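Local coordinates for C2 domain protein (Ramazzottius varieornatus, PDB 7DF2) that binds calcium ions in the loops at one end of a C2 domain; its wider role in the tardigrade is unclear, at residues F41-N46 against I76-P81. Residues are numbered along the deposited sequence; the frame is centred on the assembly and turned at random.
Sequences FRIEMN and IDTEKP
The peptide group that follows Ile43 presents its carbonyl oxygen to Ile76. The methyl CD1 of Ile76 comes to the oxygen end of this group, above its plane and past the oxygen, 3.4 Å from Ile43 O. The other flat group, the carboxylate of Asp77, does not touch 41-46. It closes the turn 77-80 that follows the strand. Backbone N of Glu79 meets Asp77 OD1 on its anti side at 3.1 Å, which makes an Asx turn. Backbone N of Lys80 meets Asp77 OD1 on its syn side at 2.8 Å, nearly straight (173°). Both come from the same face, well out of the carboxylate plane. Arg129 forms a salt bridge with OD2.

No hydrogen bond joins the two segments; the contact is apolar. Ile76 has CG1 anti to its carbonyl carbon (chi1 -62°) and CD1 extended beyond it (chi2 163°), which carries the methyl across to the facing strand. Met45 runs the opposite way, alongside it. Met45 CB is 3.7 Å from Ile76 CG1, and Met45 SD is 3.8 Å from the same carbon. The other branch, Ile76 CG2, faces Ile43 CG2 at 4.2 Å. Farther along, Ile43 CD1 just reaches Thr78 CG2 at 4.3 Å. With Ile76 cut back to an alanine, Met45 CB and SD and Ile43 CG2 would probably lose their partner, and a gap is likely to open between the sheets.

Strands 41-51 and 70-77 belong to the two antiparallel sheets of the C2 beta-sandwich. The contact joins them in the buried interior, away from the calcium-binding loops. Ile126 and Val130 of strand 121-136 extend the packing, as do Leu184 and Trp188 of strand 181-190. Arg116 of strand 107-119 reaches over from the sheet of 41-51, with a hydrogen bond to Ile76 O and a salt bridge to the Glu79 carboxylate.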
ATOM      1  N   PHE A  41      10.606  15.303   0.188  1.00 24.72           N
ATOM      2  CA  PHE A  41      10.358  14.481   1.358  1.00 23.04           C
ATOM      3  C   PHE A  41      10.220  13.023   0.937  1.00 22.72           C
ATOM      4  O   PHE A  41      10.056  12.701  -0.243  1.00 22.52           O
ATOM      5  CB  PHE A  41       9.121  14.958   2.146  1.00 24.92           C
ATOM      6  CG  PHE A  41       7.879  15.154   1.307  1.00 29.61           C
ATOM      7  CD1 PHE A  41       7.683  16.328   0.589  1.00 31.96           C
ATOM      8  CD2 PHE A  41       6.899  14.172   1.258  1.00 29.06           C
ATOM      9  CE1 PHE A  41       6.534  16.523  -0.171  1.00 30.11           C
ATOM     10  CE2 PHE A  41       5.748  14.355   0.501  1.00 29.32           C
ATOM     11  CZ  PHE A  41       5.563  15.530  -0.217  1.00 32.45           C
ATOM     12  N   ARG A  42      10.338  12.148   1.925  1.00 24.51           N
ATOM     13  CA  ARG A  42      10.329  10.708   1.729  1.00 24.62           C
ATOM     14  C   ARG A  42       9.138  10.151   2.484  1.00 22.07           C
ATOM     15  O   ARG A  42       8.822  10.625   3.578  1.00 22.01           O
ATOM     16  CB  ARG A  42      11.633  10.086   2.245  1.00 25.19           C
ATOM     17  CG  ARG A  42      11.711   8.558   2.150  1.00 19.40           C
ATOM     18  CD  ARG A  42      13.189   8.145   2.204  1.00 23.89           C
ATOM     19  NE  ARG A  42      13.901   8.627   1.023  1.00 24.67           N
ATOM     20  CZ  ARG A  42      15.215   8.795   0.954  1.00 29.02           C
ATOM     21  NH1 ARG A  42      15.768   9.234  -0.171  1.00 24.73           N
ATOM     22  NH2 ARG A  42      15.973   8.518   2.009  1.00 27.56           N
ATOM     23  N   ILE A  43       8.450   9.186   1.879  1.00 21.70           N
ATOM     24  CA  ILE A  43       7.323   8.500   2.497  1.00 21.30           C
ATOM     25  C   ILE A  43       7.698   7.039   2.666  1.00 18.40           C
ATOM     26  O   ILE A  43       8.119   6.395   1.702  1.00 20.89           O
ATOM     27  CB  ILE A  43       6.044   8.616   1.646  1.00 21.05           C
ATOM     28  CG1 ILE A  43       5.701  10.082   1.392  1.00 24.58           C
ATOM     29  CG2 ILE A  43       4.868   7.883   2.317  1.00 24.07           C
ATOM     30  CD1 ILE A  43       6.072  10.533   0.016  1.00 24.76           C
ATOM     31  N   GLU A  44       7.531   6.519   3.880  1.00 20.59           N
ATOM     32  CA  GLU A  44       7.710   5.099   4.161  1.00 19.95           C
ATOM     33  C   GLU A  44       6.349   4.485   4.425  1.00 21.05           C
ATOM     34  O   GLU A  44       5.532   5.062   5.153  1.00 20.82           O
ATOM     35  CB  GLU A  44       8.639   4.876   5.358  1.00 23.81           C
ATOM     36  CG  GLU A  44      10.022   5.479   5.154  1.00 23.76           C
ATOM     37  CD  GLU A  44      10.953   5.198   6.321  1.00 28.95           C
ATOM     38  OE1 GLU A  44      10.512   4.568   7.314  1.00 27.32           O
ATOM     39  OE2 GLU A  44      12.120   5.618   6.251  1.00 32.72           O
ATOM     40  N   MET A  45       6.099   3.332   3.808  1.00 21.13           N
ATOM     41  CA  MET A  45       4.845   2.606   3.952  1.00 18.08           C
ATOM     42  C   MET A  45       5.156   1.229   4.514  1.00 20.84           C
ATOM     43  O   MET A  45       5.861   0.437   3.879  1.00 18.56           O
ATOM     44  CB  MET A  45       4.130   2.498   2.608  1.00 17.73           C
ATOM     45  CG  MET A  45       2.945   1.536   2.575  1.00 18.13           C
ATOM     46  SD  MET A  45       2.297   1.515   0.882  1.00 21.40           S
ATOM     47  CE  MET A  45       1.082   0.196   1.015  1.00 24.33           C
ATOM     48  N   ASN A  46       4.654   0.960   5.714  1.00 19.02           N
ATOM     49  CA  ASN A  46       4.873  -0.302   6.412  1.00 18.55           C
ATOM     50  C   ASN A  46       3.591  -1.116   6.320  1.00 19.15           C
ATOM     51  O   ASN A  46       2.550  -0.705   6.849  1.00 19.91           O
ATOM     52  CB  ASN A  46       5.253  -0.022   7.864  1.00 19.30           C
ATOM     53  CG  ASN A  46       5.477  -1.274   8.701  1.00 22.33           C
ATOM     54  OD1 ASN A  46       5.125  -1.286   9.887  1.00 22.15           O
ATOM     55  ND2 ASN A  46       6.135  -2.289   8.137  1.00 22.45           N
ATOM     56  N   ILE A  76       3.389   3.098  -3.239  1.00 17.66           N
ATOM     57  CA  ILE A  76       3.061   4.423  -2.717  1.00 18.71           C
ATOM     58  C   ILE A  76       2.710   5.292  -3.921  1.00 21.35           C
ATOM     59  O   ILE A  76       3.587   5.609  -4.736  1.00 22.07           O
ATOM     60  CB  ILE A  76       4.232   5.029  -1.924  1.00 18.34           C
ATOM     61  CG1 ILE A  76       4.571   4.177  -0.699  1.00 20.63           C
ATOM     62  CG2 ILE A  76       3.914   6.449  -1.520  1.00 19.16           C
ATOM     63  CD1 ILE A  76       5.975   4.478  -0.099  1.00 21.39           C
ATOM     64  N   ASP A  77       1.431   5.677  -4.041  1.00 20.72           N
ATOM     65  CA  ASP A  77       0.929   6.385  -5.226  1.00 22.10           C
ATOM     66  C   ASP A  77       0.892   7.889  -4.950  1.00 24.94           C
ATOM     67  O   ASP A  77      -0.080   8.411  -4.397  1.00 24.92           O
ATOM     68  CB  ASP A  77      -0.453   5.861  -5.615  1.00 24.31           C
ATOM     69  CG  ASP A  77      -0.989   6.509  -6.893  1.00 29.33           C
ATOM     70  OD1 ASP A  77      -0.266   7.335  -7.507  1.00 24.38           O
ATOM     71  OD2 ASP A  77      -2.134   6.179  -7.276  1.00 27.58           O
ATOM     72  N   THR A  78       1.929   8.595  -5.388  1.00 23.01           N
ATOM     73  CA  THR A  78       2.000  10.035  -5.189  1.00 27.03           C
ATOM     74  C   THR A  78       1.353  10.833  -6.313  1.00 31.21           C
ATOM     75  O   THR A  78       1.299  12.065  -6.219  1.00 32.05           O
ATOM     76  CB  THR A  78       3.460  10.468  -5.062  1.00 21.31           C
ATOM     77  OG1 THR A  78       4.175  10.034  -6.224  1.00 25.40           O
ATOM     78  CG2 THR A  78       4.089   9.862  -3.786  1.00 23.28           C
ATOM     79  N   GLU A  79       0.868  10.176  -7.362  1.00 28.96           N
ATOM     80  CA  GLU A  79       0.442  10.855  -8.582  1.00 33.16           C
ATOM     81  C   GLU A  79      -1.039  10.712  -8.894  1.00 33.41           C
ATOM     82  O   GLU A  79      -1.662  11.676  -9.353  1.00 32.93           O
ATOM     83  CB  GLU A  79       1.250  10.339  -9.783  1.00 30.81           C
ATOM     84  CG  GLU A  79       2.763  10.378  -9.612  1.00 34.37           C
ATOM     85  CD  GLU A  79       3.485   9.839 -10.837  1.00 43.55           C
ATOM     86  OE1 GLU A  79       2.816   9.618 -11.866  1.00 51.84           O
ATOM     87  OE2 GLU A  79       4.715   9.635 -10.778  1.00 50.89           O
ATOM     88  N   LYS A  80      -1.635   9.538  -8.674  1.00 26.90           N
ATOM     89  CA  LYS A  80      -3.020   9.288  -9.095  1.00 27.00           C
ATOM     90  C   LYS A  80      -3.885   8.724  -7.965  1.00 27.18           C
ATOM     91  O   LYS A  80      -4.573   7.713  -8.140  1.00 31.57           O
ATOM     92  CB  LYS A  80      -3.021   8.351 -10.302  1.00 30.32           C
ATOM     93  CG  LYS A  80      -2.175   8.835 -11.474  1.00 36.54           C
ATOM     94  CD  LYS A  80      -2.878   9.968 -12.214  1.00 44.00           C
ATOM     95  CE  LYS A  80      -2.322  10.191 -13.619  1.00 57.28           C
ATOM     96  NZ  LYS A  80      -2.798  11.489 -14.203  1.00 65.25           N
ATOM     97  N   PRO A  81      -3.920   9.392  -6.803  1.00 28.93           N
ATOM     98  CA  PRO A  81      -4.550   8.774  -5.627  1.00 25.41           C
ATOM     99  C   PRO A  81      -6.046   8.567  -5.765  1.00 29.64           C
ATOM    100  O   PRO A  81      -6.612   7.746  -5.033  1.00 32.45           O
ATOM    101  CB  PRO A  81      -4.243   9.763  -4.501  1.00 32.81           C
ATOM    102  CG  PRO A  81      -4.120  11.070  -5.193  1.00 32.12           C
ATOM    103  CD  PRO A  81      -3.439  10.752  -6.497  1.00 28.79           C
TER